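Local coordinates for protein beta-1,3-glucanosyltransferase (Rhizomucor miehei CAU432, PDB 4WTP) that belongs to glycosyl hydrolase family 17 and folds as an eight-stranded parallel beta/alpha barrel, at residues A[66-72]-A[91-97]; A[84-88]-A[120-125]; A[130-136]-A[165-171]; A[145-150]-A[175-180]. All blocks are in the same frame, centred on the assembly; numbering follows the deposited sequence. Where two conformers were deposited one is given.

In the fold
The four contacts form two pairs in one beta/alpha barrel. Interaction 1 joins the neighbouring strands 68-71 and 93-98. Interaction 2, its centre about 9 Å away, packs the helix between those strands against the turn leading into strand 125-132; the two meet through Met92, whose N lies 2.7 Å from Thr87 O and whose O lies 2.9 Å from Asn124 ND2. Interaction 3 continues along the sheet with strands 125-132 and 163-167, and interaction 4, centred about 12 Å from it, packs helices outside those strands, Val130 CG1 lying 3.6 Å from Tyr148 CD2. Interactions 1 and 3, on opposite sides of the chain's centre, touch through Arg70 and Ser132.

Interaction 1: A[66-72]-A[91-97]; sequences TNRVRTF and GMRIYLG
Asn67 hands its amide to Gly91: ND2 donates to Gly91 O at 3.0 Å, in the carbonyl plane and on a lone pair. Gly91 ends helix 79-90 in a Schellman motif, so the bond ties that end back to the residue leading into strand 68-71, the strand before the helix. The Asn67 carbonyl receives Arg93 N at 2.7 Å, and Arg93 O in turn accepts Val69 N. Arg68 rises on the face it shares with Arg93, Arg70 and Tyr95. Extended through chi1 and chi2, its chain brings CD to the edge of the Tyr95 ring, in the ring plane and 3.6 Å from CE1; the bend at chi3 (-73°) then swings the guanidinium off that line. The guanidinium is turned 75° from that ring and equally steeply from the Arg93 guanidinium. Both arginines form salt bridges to the carboxylate of Asp126, and Arg68 also has Tyr38 as a hydrogen-bond and cation-pi partner. These are parallel neighbours in the beta/alpha barrel, linked by helix 79-90 as a beta-alpha-beta unit. On the other face Val69 sets CG2 4.1 Å from Ile94 CG1, and both side chains reach that helix; Val69 O meanwhile accepts Tyr95 N. Arg70 crosses Tyr95 at about a right angle, CG lying 3.8 Å from Tyr95 CB. Its bend at chi2 (-84°) carries the guanidinium under Phe72, whose CE1 covers one face, while NH2 reaches Asn41. Thr71 N donates to Tyr95 O, and its hydroxyl OG1 gives its hydrogen to a water at 2.6 Å. That water donates onward to Gly97 O at 2.8 Å; Gly97 N makes a weak bond back to Thr71 O.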
loop_
_atom_site.group_PDB
_atom_site.type_symbol
_atom_site.label_atom_id
_atom_site.label_comp_id
_atom_site.label_asym_id
_atom_site.label_seq_id
_atom_site.Cartn_x
_atom_site.Cartn_y
_atom_site.Cartn_z
ATOM N N THR A 66 -12.329 6.208 5.087
ATOM C CA THR A 66 -11.038 5.954 5.725
ATOM C C THR A 66 -10.465 7.285 6.207
ATOM O O THR A 66 -10.863 8.355 5.725
ATOM C CB THR A 66 -10.041 5.317 4.710
ATOM O OG1 THR A 66 -8.904 4.870 5.424
ATOM C CG2 THR A 66 -9.583 6.321 3.643
ATOM N N ASN A 67 -9.496 7.229 7.105
ATOM C CA ASN A 67 -8.778 8.428 7.481
ATOM C C ASN A 67 -7.309 8.354 7.122
ATOM O O ASN A 67 -6.523 9.172 7.612
ATOM C CB ASN A 67 -8.897 8.722 8.990
ATOM C CG ASN A 67 -8.719 10.189 9.294
ATOM O OD1 ASN A 67 -9.322 11.023 8.637
ATOM N ND2 ASN A 67 -7.871 10.506 10.267
ATOM N N ARG A 68 -6.917 7.436 6.233
ATOM C CA ARG A 68 -5.480 7.181 6.005
ATOM C C ARG A 68 -5.215 6.760 4.574
ATOM O O ARG A 68 -5.971 5.951 4.013
ATOM C CB ARG A 68 -5.016 6.089 6.961
ATOM C CG ARG A 68 -3.574 5.706 6.830
ATOM C CD ARG A 68 -3.204 4.640 7.846
ATOM N NE ARG A 68 -3.110 5.158 9.216
ATOM C CZ ARG A 68 -3.983 4.901 10.195
ATOM N NH1 ARG A 68 -3.761 5.372 11.414
ATOM N NH2 ARG A 68 -5.100 4.214 9.960
ATOM N N VAL A 69 -4.156 7.308 3.974
ATOM C CA VAL A 69 -3.753 6.943 2.618
ATOM C C VAL A 69 -2.300 6.514 2.599
ATOM O O VAL A 69 -1.559 6.684 3.587
ATOM C CB VAL A 69 -3.993 8.069 1.578
ATOM C CG1 VAL A 69 -5.456 8.452 1.530
ATOM C CG2 VAL A 69 -3.131 9.272 1.937
ATOM N N ARG A 70 -1.865 5.932 1.492
ATOM C CA ARG A 70 -0.494 5.534 1.330
ATOM C C ARG A 70 -0.007 5.911 -0.053
ATOM O O ARG A 70 -0.699 5.639 -1.040
ATOM C CB ARG A 70 -0.314 4.022 1.539
ATOM C CG ARG A 70 1.093 3.454 1.315
ATOM C CD ARG A 70 1.378 3.145 -0.164
ATOM N NE ARG A 70 2.652 2.459 -0.346
ATOM C CZ ARG A 70 2.804 1.140 -0.309
ATOM N NH1 ARG A 70 4.011 0.605 -0.496
ATOM N NH2 ARG A 70 1.761 0.344 -0.083
ATOM N N THR A 71 1.170 6.528 -0.109
ATOM C CA THR A 71 1.852 6.855 -1.374
ATOM C C THR A 71 3.023 5.935 -1.610
ATOM O O THR A 71 3.601 5.414 -0.670
ATOM C CB THR A 71 2.302 8.339 -1.380
ATOM O OG1 THR A 71 2.974 8.639 -0.147
ATOM C CG2 THR A 71 1.088 9.237 -1.501
ATOM N N PHE A 72 3.369 5.735 -2.897
ATOM C CA PHE A 72 4.371 4.749 -3.274
ATOM C C PHE A 72 5.817 5.242 -3.443
ATOM O O PHE A 72 6.747 4.439 -3.368
ATOM C CB PHE A 72 3.942 3.968 -4.535
ATOM C CG PHE A 72 2.825 2.986 -4.274
ATOM C CD1 PHE A 72 3.107 1.718 -3.812
ATOM C CD2 PHE A 72 1.499 3.368 -4.427
ATOM C CE1 PHE A 72 2.069 0.813 -3.545
ATOM C CE2 PHE A 72 0.459 2.482 -4.165
ATOM C CZ PHE A 72 0.752 1.205 -3.729
ATOM N N GLY A 91 -7.052 16.410 8.146
ATOM C CA GLY A 91 -6.982 15.699 9.419
ATOM C C GLY A 91 -6.793 14.200 9.214
ATOM O O GLY A 91 -7.215 13.396 10.068
ATOM N N MET A 92 -6.215 13.844 8.070
ATOM C CA MET A 92 -5.962 12.440 7.729
ATOM C C MET A 92 -4.529 12.001 8.086
ATOM O O MET A 92 -3.671 12.843 8.353
ATOM C CB MET A 92 -6.243 12.193 6.228
ATOM C CG MET A 92 -7.660 12.530 5.740
ATOM S SD MET A 92 -7.976 12.325 3.947
ATOM C CE MET A 92 -8.180 10.522 3.883
ATOM N N ARG A 93 -4.283 10.689 8.067
ATOM C CA ARG A 93 -2.948 10.141 8.335
ATOM C C ARG A 93 -2.348 9.553 7.051
ATOM O O ARG A 93 -3.081 9.390 6.052
ATOM C CB ARG A 93 -3.018 9.034 9.384
ATOM C CG ARG A 93 -3.949 9.285 10.555
ATOM C CD ARG A 93 -3.277 10.111 11.607
ATOM N NE ARG A 93 -2.010 9.532 12.064
ATOM C CZ ARG A 93 -1.164 10.180 12.871
ATOM N NH1 ARG A 93 -1.435 11.417 13.276
ATOM N NH2 ARG A 93 -0.041 9.592 13.253
ATOM N N ILE A 94 -1.069 9.183 7.077
ATOM C CA ILE A 94 -0.394 8.721 5.861
ATOM C C ILE A 94 0.714 7.715 6.140
ATOM O O ILE A 94 1.460 7.854 7.113
ATOM C CB ILE A 94 0.143 9.922 5.024
ATOM C CG1 ILE A 94 0.588 9.482 3.639
ATOM C CG2 ILE A 94 1.219 10.722 5.757
ATOM C CD1 ILE A 94 0.761 10.643 2.655
ATOM N N TYR A 95 0.876 6.721 5.261
ATOM C CA TYR A 95 2.105 5.916 5.192
ATOM C C TYR A 95 2.859 6.433 3.985
ATOM O O TYR A 95 2.302 6.524 2.876
ATOM C CB TYR A 95 1.801 4.430 4.946
ATOM C CG TYR A 95 1.485 3.635 6.191
ATOM C CD1 TYR A 95 0.277 3.795 6.877
ATOM C CD2 TYR A 95 2.394 2.687 6.660
ATOM C CE1 TYR A 95 -0.005 3.035 8.022
ATOM C CE2 TYR A 95 2.128 1.931 7.772
ATOM C CZ TYR A 95 0.958 2.135 8.466
ATOM O OH TYR A 95 0.681 1.356 9.565
ATOM N N LEU A 96 4.126 6.790 4.181
ATOM C CA LEU A 96 4.971 7.220 3.069
ATOM C C LEU A 96 5.819 6.070 2.554
ATOM O O LEU A 96 6.614 5.473 3.278
ATOM C CB LEU A 96 5.908 8.334 3.546
ATOM C CG LEU A 96 5.305 9.667 3.964
ATOM C CD1 LEU A 96 6.380 10.660 4.417
ATOM C CD2 LEU A 96 4.528 10.259 2.805
ATOM N N GLY A 97 5.662 5.752 1.267
ATOM C CA GLY A 97 6.474 4.723 0.630
ATOM C C GLY A 97 7.663 5.364 -0.059
ATOM O O GLY A 97 7.537 6.471 -0.634
HETATM O O HOH W 1 5.587 8.492 -0.488
#

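Interaction 2: A[84-88]-A[120-125]; sequences LAATQ and NDVSNV
Gln88 NE2 spends its two hydrogens on Asp121 O and Asn124 OD1, each 2.9 Å from it. Both acceptors lie close to the Gln88 amide plane, yet the nitrogen stands above each carbonyl plane, and the two amides are turned 75° against each other. Asn124 is the tight centre of the contact. With chi1 at 69°, CG sits between its backbone N and carbonyl carbon, which points the amide at the helix; ND2 then donates to Thr87 OG1 at 3.0 Å, exactly in its own plane, and also to Met92 O. Thr87 OG1 is hydrogen-bonded to Ala83 O of its own helix as well. The buried amide is thus held at both ends and its rotation fixed. Leu84 closes in beside it, CD2 lying 3.6 Å from Val125 CG2. In the beta/alpha barrel, this seats helix 79-90 on the type I turn from Val122 to Val125 that feeds strand 125-132. Looser, though still buried beside Ile116, is Leu84 CD1, 4.0 Å from Asn120 CB and 4.5 Å from Val122 CG1. On the solvent side Gln88 OE1 merely passes the side chain of exposed Asp121, whose OD1 turns to its own loop, accepting Ser123 N and Ser123 OG from one face in an Asx turn.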
loop_
_atom_site.group_PDB
_atom_site.type_symbol
_atom_site.label_atom_id
_atom_site.label_comp_id
_atom_site.label_asym_id
_atom_site.label_seq_id
_atom_site.Cartn_x
_atom_site.Cartn_y
_atom_site.Cartn_z
ATOM N N LEU A 84 1.335 14.996 2.175
ATOM C CA LEU A 84 1.452 15.455 3.572
ATOM C C LEU A 84 0.563 16.700 3.807
ATOM O O LEU A 84 -0.167 16.769 4.780
ATOM C CB LEU A 84 2.930 15.730 3.941
ATOM C CG LEU A 84 3.770 14.468 4.201
ATOM C CD1 LEU A 84 5.268 14.746 4.075
ATOM C CD2 LEU A 84 3.429 13.897 5.576
ATOM N N ALA A 85 0.607 17.636 2.879
ATOM C CA ALA A 85 -0.209 18.856 3.014
ATOM C C ALA A 85 -1.718 18.582 2.874
ATOM O O ALA A 85 -2.525 19.062 3.682
ATOM C CB ALA A 85 0.258 19.914 2.040
ATOM N N ALA A 86 -2.082 17.719 1.919
ATOM C CA ALA A 86 -3.496 17.388 1.707
ATOM C C ALA A 86 -4.080 16.623 2.894
ATOM O O ALA A 86 -5.135 16.985 3.408
ATOM C CB ALA A 86 -3.644 16.612 0.416
ATOM N N THR A 87 -3.354 15.574 3.342
ATOM C CA THR A 87 -3.818 14.799 4.491
ATOM C C THR A 87 -3.915 15.699 5.744
ATOM O O THR A 87 -4.871 15.622 6.507
ATOM C CB THR A 87 -2.954 13.544 4.772
ATOM O OG1 THR A 87 -1.556 13.888 4.833
ATOM C CG2 THR A 87 -3.201 12.473 3.693
ATOM N N GLN A 88 -2.873 16.509 5.970
ATOM C CA GLN A 88 -2.845 17.349 7.189
ATOM C C GLN A 88 -3.993 18.358 7.205
ATOM O O GLN A 88 -4.662 18.518 8.224
ATOM C CB GLN A 88 -1.494 18.031 7.393
ATOM C CG GLN A 88 -0.395 17.062 7.863
ATOM C CD GLN A 88 1.029 17.534 7.576
ATOM O OE1 GLN A 88 1.276 18.727 7.386
ATOM N NE2 GLN A 88 1.975 16.593 7.528
ATOM N N ASN A 120 9.037 19.641 5.694
ATOM C CA ASN A 120 7.666 19.266 5.990
ATOM C C ASN A 120 7.430 18.839 7.407
ATOM O O ASN A 120 8.278 18.221 8.057
ATOM C CB ASN A 120 7.236 18.105 5.070
ATOM C CG ASN A 120 7.272 18.464 3.587
ATOM O OD1 ASN A 120 8.307 18.325 2.948
ATOM N ND2 ASN A 120 6.161 18.948 3.051
ATOM N N ASP A 121 6.216 19.125 7.864
ATOM C CA ASP A 121 5.667 18.481 9.033
ATOM C C ASP A 121 5.449 16.984 8.718
ATOM O O ASP A 121 4.854 16.664 7.676
ATOM C CB ASP A 121 4.337 19.170 9.342
ATOM C CG ASP A 121 3.666 18.648 10.585
ATOM O OD1 ASP A 121 4.228 17.815 11.308
ATOM O OD2 ASP A 121 2.560 19.163 10.874
ATOM N N VAL A 122 5.932 16.098 9.577
ATOM C CA VAL A 122 5.752 14.641 9.341
ATOM C C VAL A 122 4.988 13.999 10.496
ATOM O O VAL A 122 5.055 12.771 10.725
ATOM C CB VAL A 122 7.084 13.881 9.110
ATOM C CG1 VAL A 122 7.685 14.299 7.785
ATOM C CG2 VAL A 122 8.057 14.096 10.264
ATOM N N SER A 123 4.257 14.822 11.240
ATOM C CA SER A 123 3.630 14.329 12.466
ATOM C C SER A 123 2.473 13.362 12.234
ATOM O O SER A 123 2.090 12.645 13.151
ATOM C CB SER A 123 3.182 15.500 13.320
ATOM O OG SER A 123 2.125 16.235 12.733
ATOM N N ASN A 124 1.938 13.340 11.015
ATOM C CA ASN A 124 0.804 12.449 10.745
ATOM C C ASN A 124 1.210 11.195 9.999
ATOM O O ASN A 124 0.352 10.497 9.451
ATOM C CB ASN A 124 -0.316 13.168 10.009
ATOM C CG ASN A 124 0.055 13.536 8.579
ATOM O OD1 ASN A 124 1.208 13.863 8.254
ATOM N ND2 ASN A 124 -0.959 13.460 7.693
ATOM N N VAL A 125 2.504 10.880 10.014
ATOM C CA VAL A 125 3.042 9.747 9.273
ATOM C C VAL A 125 3.054 8.542 10.197
ATOM O O VAL A 125 3.705 8.543 11.252
ATOM C CB VAL A 125 4.479 10.037 8.757
ATOM C CG1 VAL A 125 5.135 8.789 8.175
ATOM C CG2 VAL A 125 4.471 11.150 7.721
#

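Interaction 3: A[130-136]-A[165-171]; sequences VGSEVLY and TADVYYK
Ser132 and Ala166 pair as parallel neighbours in the beta/alpha barrel, their short strands running 13° apart with CA atoms separated by 4.6 Å. Ala166 N donates to Gly131 O, and Ala166 O receives Glu133 N at 2.8 Å. Just before this pair Thr165 adds a side-chain bond: its hydroxyl OG1 donates to Val130 O at 2.7 Å, from above the carbonyl plane. A water knits the same region, accepting Val134 N and donating to Thr165 OG1 and Ala166 O. Beyond the Ser132-Ala166 pair the contact turns on Asp167. Its OD2 receives weak bonds from Leu135 N and Tyr136 N, while OD1 takes Val168 N at 2.8 Å on its anti lone pair; the carboxylate, fixed by its own chain, thus offers a weak link to residues 135-136. Glu133 crosses it obliquely, CG lying 3.6 Å from Asp167 OD1, and sends OE2 on to Asn186, a residue that also bonds Ser132. On the outer side the Lys171 chain runs past Leu135, its CD 4.1 Å from Leu135 CB. Val168 CG2 lies over one face of the Tyr170 ring and 4.1 Å from Tyr136 CB. Tyr170 OH meets the Tyr136 ring at its edge, 3.6 Å from both CD1 and CE1.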
loop_
_atom_site.group_PDB
_atom_site.type_symbol
_atom_site.label_atom_id
_atom_site.label_comp_id
_atom_site.label_asym_id
_atom_site.label_seq_id
_atom_site.Cartn_x
_atom_site.Cartn_y
_atom_site.Cartn_z
ATOM N N VAL A 130 10.059 1.170 3.212
ATOM C CA VAL A 130 11.343 1.277 2.541
ATOM C C VAL A 130 11.368 0.258 1.410
ATOM O O VAL A 130 11.860 -0.858 1.565
ATOM C CB VAL A 130 12.522 1.089 3.526
ATOM C CG1 VAL A 130 13.844 1.369 2.815
ATOM C CG2 VAL A 130 12.333 2.000 4.735
ATOM N N GLY A 131 10.802 0.663 0.275
ATOM C CA GLY A 131 10.708 -0.211 -0.882
ATOM C C GLY A 131 9.484 -1.096 -0.874
ATOM O O GLY A 131 8.919 -1.419 0.185
ATOM N N SER A 132 9.096 -1.515 -2.066
ATOM C CA SER A 132 8.032 -2.504 -2.240
ATOM C C SER A 132 8.462 -3.495 -3.301
ATOM O O SER A 132 8.768 -3.102 -4.438
ATOM C CB SER A 132 6.748 -1.809 -2.703
ATOM O OG SER A 132 5.724 -2.766 -2.979
ATOM N N GLU A 133 8.563 -4.758 -2.900
ATOM C CA GLU A 133 8.977 -5.858 -3.790
ATOM C C GLU A 133 10.408 -5.725 -4.296
ATOM O O GLU A 133 10.736 -6.223 -5.381
ATOM C CB GLU A 133 7.959 -6.123 -4.902
ATOM C CG GLU A 133 6.726 -6.767 -4.277
ATOM C CD GLU A 133 5.571 -6.939 -5.226
ATOM O OE1 GLU A 133 5.811 -7.114 -6.436
ATOM O OE2 GLU A 133 4.403 -6.935 -4.763
ATOM N N VAL A 134 11.271 -5.118 -3.487
ATOM C CA VAL A 134 12.692 -4.994 -3.845
ATOM C C VAL A 134 13.357 -6.365 -4.028
ATOM O O VAL A 134 14.099 -6.575 -4.996
ATOM C CB VAL A 134 13.450 -4.161 -2.801
ATOM C CG1 VAL A 134 14.963 -4.186 -3.043
ATOM C CG2 VAL A 134 12.915 -2.735 -2.811
ATOM N N LEU A 135 13.106 -7.279 -3.087
ATOM C CA LEU A 135 13.661 -8.621 -3.171
ATOM C C LEU A 135 12.912 -9.507 -4.171
ATOM O O LEU A 135 13.539 -10.294 -4.888
ATOM C CB LEU A 135 13.731 -9.269 -1.799
ATOM C CG LEU A 135 14.626 -8.559 -0.784
ATOM C CD1 LEU A 135 14.622 -9.355 0.513
ATOM C CD2 LEU A 135 16.063 -8.403 -1.287
ATOM N N TYR A 136 11.591 -9.348 -4.280
ATOM C CA TYR A 136 10.872 -10.064 -5.351
ATOM C C TYR A 136 11.481 -9.751 -6.728
ATOM O O TYR A 136 11.705 -10.663 -7.537
ATOM C CB TYR A 136 9.380 -9.728 -5.337
ATOM C CG TYR A 136 8.677 -10.223 -6.576
ATOM C CD1 TYR A 136 8.323 -11.567 -6.716
ATOM C CD2 TYR A 136 8.427 -9.355 -7.634
ATOM C CE1 TYR A 136 7.700 -12.028 -7.866
ATOM C CE2 TYR A 136 7.814 -9.804 -8.799
ATOM C CZ TYR A 136 7.451 -11.140 -8.896
ATOM O OH TYR A 136 6.839 -11.612 -10.023
ATOM N N THR A 165 9.386 -2.722 5.405
ATOM C CA THR A 165 9.466 -2.911 3.971
ATOM C C THR A 165 8.268 -3.731 3.538
ATOM O O THR A 165 7.659 -4.416 4.363
ATOM C CB THR A 165 10.793 -3.562 3.579
ATOM O OG1 THR A 165 11.026 -3.345 2.173
ATOM C CG2 THR A 165 10.799 -5.049 3.964
ATOM N N ALA A 166 7.901 -3.600 2.270
ATOM C CA ALA A 166 6.779 -4.370 1.725
ATOM C C ALA A 166 7.303 -5.373 0.706
ATOM O O ALA A 166 8.137 -5.012 -0.129
ATOM C CB ALA A 166 5.793 -3.423 1.031
ATOM N N ASP A 167 6.843 -6.615 0.793
ATOM C CA ASP A 167 7.239 -7.608 -0.199
ATOM C C ASP A 167 6.255 -8.743 -0.203
ATOM O O ASP A 167 5.327 -8.769 0.600
ATOM C CB ASP A 167 8.691 -8.091 0.031
ATOM C CG ASP A 167 9.446 -8.336 -1.290
ATOM O OD1 ASP A 167 8.851 -8.864 -2.232
ATOM O OD2 ASP A 167 10.633 -7.951 -1.415
ATOM N N VAL A 168 6.488 -9.714 -1.081
ATOM C CA VAL A 168 5.634 -10.886 -1.176
ATOM C C VAL A 168 5.901 -11.830 -0.024
ATOM O O VAL A 168 6.904 -11.679 0.702
ATOM C CB VAL A 168 5.803 -11.601 -2.527
ATOM C CG1 VAL A 168 5.402 -10.656 -3.634
ATOM C CG2 VAL A 168 7.229 -12.102 -2.713
ATOM N N TYR A 169 5.018 -12.801 0.168
ATOM C CA TYR A 169 4.993 -13.508 1.447
ATOM C C TYR A 169 6.229 -14.360 1.733
ATOM O O TYR A 169 6.508 -14.657 2.902
ATOM C CB TYR A 169 3.717 -14.323 1.602
ATOM C CG TYR A 169 3.626 -15.559 0.726
ATOM C CD1 TYR A 169 4.130 -16.793 1.164
ATOM C CD2 TYR A 169 3.010 -15.492 -0.520
ATOM C CE1 TYR A 169 4.032 -17.923 0.358
ATOM C CE2 TYR A 169 2.914 -16.611 -1.336
ATOM C CZ TYR A 169 3.430 -17.817 -0.885
ATOM O OH TYR A 169 3.324 -18.931 -1.676
ATOM N N TYR A 170 6.957 -14.711 0.673
ATOM C CA TYR A 170 8.138 -15.567 0.785
ATOM C C TYR A 170 9.461 -14.774 0.677
ATOM O O TYR A 170 10.525 -15.374 0.486
ATOM C CB TYR A 170 8.038 -16.680 -0.276
ATOM C CG TYR A 170 7.806 -16.182 -1.687
ATOM C CD1 TYR A 170 6.508 -15.970 -2.183
ATOM C CD2 TYR A 170 8.877 -15.941 -2.536
ATOM C CE1 TYR A 170 6.299 -15.520 -3.476
ATOM C CE2 TYR A 170 8.682 -15.473 -3.826
ATOM C CZ TYR A 170 7.396 -15.291 -4.306
ATOM O OH TYR A 170 7.205 -14.824 -5.585
ATOM N N LYS A 171 9.421 -13.444 0.771
ATOM C CA LYS A 171 10.626 -12.599 0.652
ATOM C C LYS A 171 10.876 -11.711 1.885
ATOM O O LYS A 171 11.072 -10.498 1.790
ATOM C CB LYS A 171 10.516 -11.718 -0.578
ATOM C CG LYS A 171 10.734 -12.443 -1.884
ATOM C CD LYS A 171 12.113 -13.071 -1.955
ATOM C CE LYS A 171 12.348 -13.571 -3.358
ATOM N NZ LYS A 171 13.708 -14.154 -3.482
HETATM O O HOH W 2 10.920 -4.230 -0.491
#

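Interaction 4: A[145-150]-A[175-180]; sequences LANYIK and VVVKEL
Ala146 O, at the heart of the contact, accepts Lys150 N at 2.9 Å within its own helix and is touched from across by Glu179 CG at 3.5 Å. The packing belongs to the outer, helical layer of the beta/alpha barrel: helix 142-156 rests against the short helix that includes 174-177 and the type I turn from Val177 to Leu180. The small side chain of Ala146 lets the backbones come close. Ala146 CB sits 3.3 Å from Val175 O, and the CA atoms of Ala146 and Val176 are only 4.5 Å apart. Glu179 uses its aliphatic part here, with CB against Ile149 CG2. A bend at chi2 (-52°) folds the carboxylate back beside Lys150, and the two side chains lie alongside each other, pointing the same way. OE1 comes 3.8 Å from Lys150 CB, but the lysine chain then bends away at chi3 and chi4, leaving NZ 5.7 Å from OE1, too far for a salt bridge. Lys217, just before strand 219-223, bonds both Val177 O and Leu180 O through NZ. Facing the sheet the contact becomes apolar. Leu145 CD2 touches Val176 CG2, while Ile149, which also packs on Val130 and Val163, crosses Val176 at about a right angle. Val176 and Leu180 rest on Thr165 of the strand beneath. Ile149 CD1 meets one methyl from each of them, at 3.8 Å from both Val176 CG1 and Leu180 CD2.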
loop_
_atom_site.group_PDB
_atom_site.type_symbol
_atom_site.label_atom_id
_atom_site.label_comp_id
_atom_site.label_asym_id
_atom_site.label_seq_id
_atom_site.Cartn_x
_atom_site.Cartn_y
_atom_site.Cartn_z
ATOM N N LEU A 145 19.856 -4.437 1.277
ATOM C CA LEU A 145 18.594 -3.865 1.671
ATOM C C LEU A 145 18.533 -3.621 3.177
ATOM O O LEU A 145 18.134 -2.543 3.627
ATOM C CB LEU A 145 17.434 -4.746 1.198
ATOM C CG LEU A 145 16.064 -4.207 1.601
ATOM C CD1 LEU A 145 15.802 -2.828 0.999
ATOM C CD2 LEU A 145 15.015 -5.203 1.135
ATOM N N ALA A 146 18.997 -4.603 3.945
ATOM C CA ALA A 146 19.023 -4.452 5.399
ATOM C C ALA A 146 19.860 -3.245 5.837
ATOM O O ALA A 146 19.433 -2.435 6.686
ATOM C CB ALA A 146 19.555 -5.710 6.057
ATOM N N ASN A 147 21.049 -3.103 5.241
ATOM C CA ASN A 147 21.895 -1.944 5.531
ATOM C C ASN A 147 21.219 -0.610 5.190
ATOM O O ASN A 147 21.339 0.374 5.942
ATOM C CB ASN A 147 23.206 -2.090 4.777
ATOM C CG ASN A 147 24.053 -3.235 5.316
ATOM O OD1 ASN A 147 23.789 -3.765 6.405
ATOM N ND2 ASN A 147 25.053 -3.636 4.549
ATOM N N TYR A 148 20.511 -0.566 4.061
ATOM C CA TYR A 148 19.844 0.648 3.647
ATOM C C TYR A 148 18.714 0.978 4.643
ATOM O O TYR A 148 18.551 2.145 5.053
ATOM C CB TYR A 148 19.280 0.449 2.244
ATOM C CG TYR A 148 18.622 1.660 1.648
ATOM C CD1 TYR A 148 19.378 2.724 1.189
ATOM C CD2 TYR A 148 17.241 1.742 1.536
ATOM C CE1 TYR A 148 18.779 3.832 0.600
ATOM C CE2 TYR A 148 16.633 2.853 0.980
ATOM C CZ TYR A 148 17.407 3.886 0.500
ATOM O OH TYR A 148 16.783 4.960 -0.061
ATOM N N ILE A 149 17.957 -0.042 5.048
ATOM C CA ILE A 149 16.904 0.154 6.042
ATOM C C ILE A 149 17.470 0.719 7.335
ATOM O O ILE A 149 16.899 1.645 7.935
ATOM C CB ILE A 149 16.113 -1.157 6.306
ATOM C CG1 ILE A 149 15.388 -1.583 5.031
ATOM C CG2 ILE A 149 15.177 -0.984 7.510
ATOM C CD1 ILE A 149 14.920 -3.029 5.021
ATOM N N LYS A 150 18.586 0.151 7.780
ATOM C CA LYS A 150 19.244 0.627 8.993
ATOM C C LYS A 150 19.551 2.136 8.879
ATOM O O LYS A 150 19.308 2.909 9.822
ATOM C CB LYS A 150 20.527 -0.186 9.223
ATOM C CG LYS A 150 21.363 0.208 10.433
ATOM C CD LYS A 150 22.365 -0.891 10.774
ATOM C CE LYS A 150 22.795 -1.715 9.557
ATOM N NZ LYS A 150 23.985 -1.176 8.842
ATOM N N VAL A 175 17.876 -11.322 7.788
ATOM C CA VAL A 175 18.764 -10.162 7.878
ATOM C C VAL A 175 18.007 -8.861 7.652
ATOM O O VAL A 175 18.353 -7.829 8.225
ATOM C CB VAL A 175 19.970 -10.250 6.930
ATOM C CG1 VAL A 175 20.949 -11.300 7.427
ATOM C CG2 VAL A 175 19.550 -10.513 5.486
ATOM N N VAL A 176 16.975 -8.904 6.805
ATOM C CA VAL A 176 16.112 -7.742 6.581
ATOM C C VAL A 176 15.165 -7.513 7.759
ATOM O O VAL A 176 15.063 -6.402 8.293
ATOM C CB VAL A 176 15.321 -7.883 5.258
ATOM C CG1 VAL A 176 14.257 -6.802 5.127
ATOM C CG2 VAL A 176 16.271 -7.819 4.062
ATOM N N VAL A 177 14.508 -8.587 8.179
ATOM C CA VAL A 177 13.476 -8.455 9.213
ATOM C C VAL A 177 14.080 -7.928 10.534
ATOM O O VAL A 177 13.464 -7.124 11.228
ATOM C CB VAL A 177 12.744 -9.789 9.425
ATOM C CG1 VAL A 177 11.760 -9.674 10.575
ATOM C CG2 VAL A 177 11.968 -10.174 8.160
ATOM N N LYS A 178 15.334 -8.318 10.805
ATOM C CA LYS A 178 16.025 -7.776 11.992
ATOM C C LYS A 178 16.084 -6.238 12.045
ATOM O O LYS A 178 16.105 -5.655 13.134
ATOM C CB LYS A 178 17.444 -8.354 12.066
ATOM C CG LYS A 178 17.491 -9.801 12.501
ATOM C CD LYS A 178 18.911 -10.308 12.720
ATOM C CE LYS A 178 18.879 -11.716 13.285
ATOM N NZ LYS A 178 17.802 -11.863 14.306
ATOM N N GLU A 179 16.109 -5.585 10.881
ATOM C CA GLU A 179 16.243 -4.137 10.846
ATOM C C GLU A 179 14.899 -3.411 10.902
ATOM O O GLU A 179 14.886 -2.197 11.067
ATOM C CB GLU A 179 17.037 -3.692 9.613
ATOM C CG GLU A 179 18.453 -4.267 9.522
ATOM C CD GLU A 179 19.275 -4.062 10.795
ATOM O OE1 GLU A 179 19.174 -2.978 11.402
ATOM O OE2 GLU A 179 20.024 -4.982 11.202
ATOM N N LEU A 180 13.793 -4.149 10.724
ATOM C CA LEU A 180 12.480 -3.542 10.579
ATOM C C LEU A 180 11.846 -3.262 11.926
ATOM O O LEU A 180 12.117 -3.947 12.927
ATOM C CB LEU A 180 11.566 -4.511 9.828
ATOM C CG LEU A 180 11.986 -4.975 8.454
ATOM C CD1 LEU A 180 10.903 -5.872 7.852
ATOM C CD2 LEU A 180 12.227 -3.774 7.542
#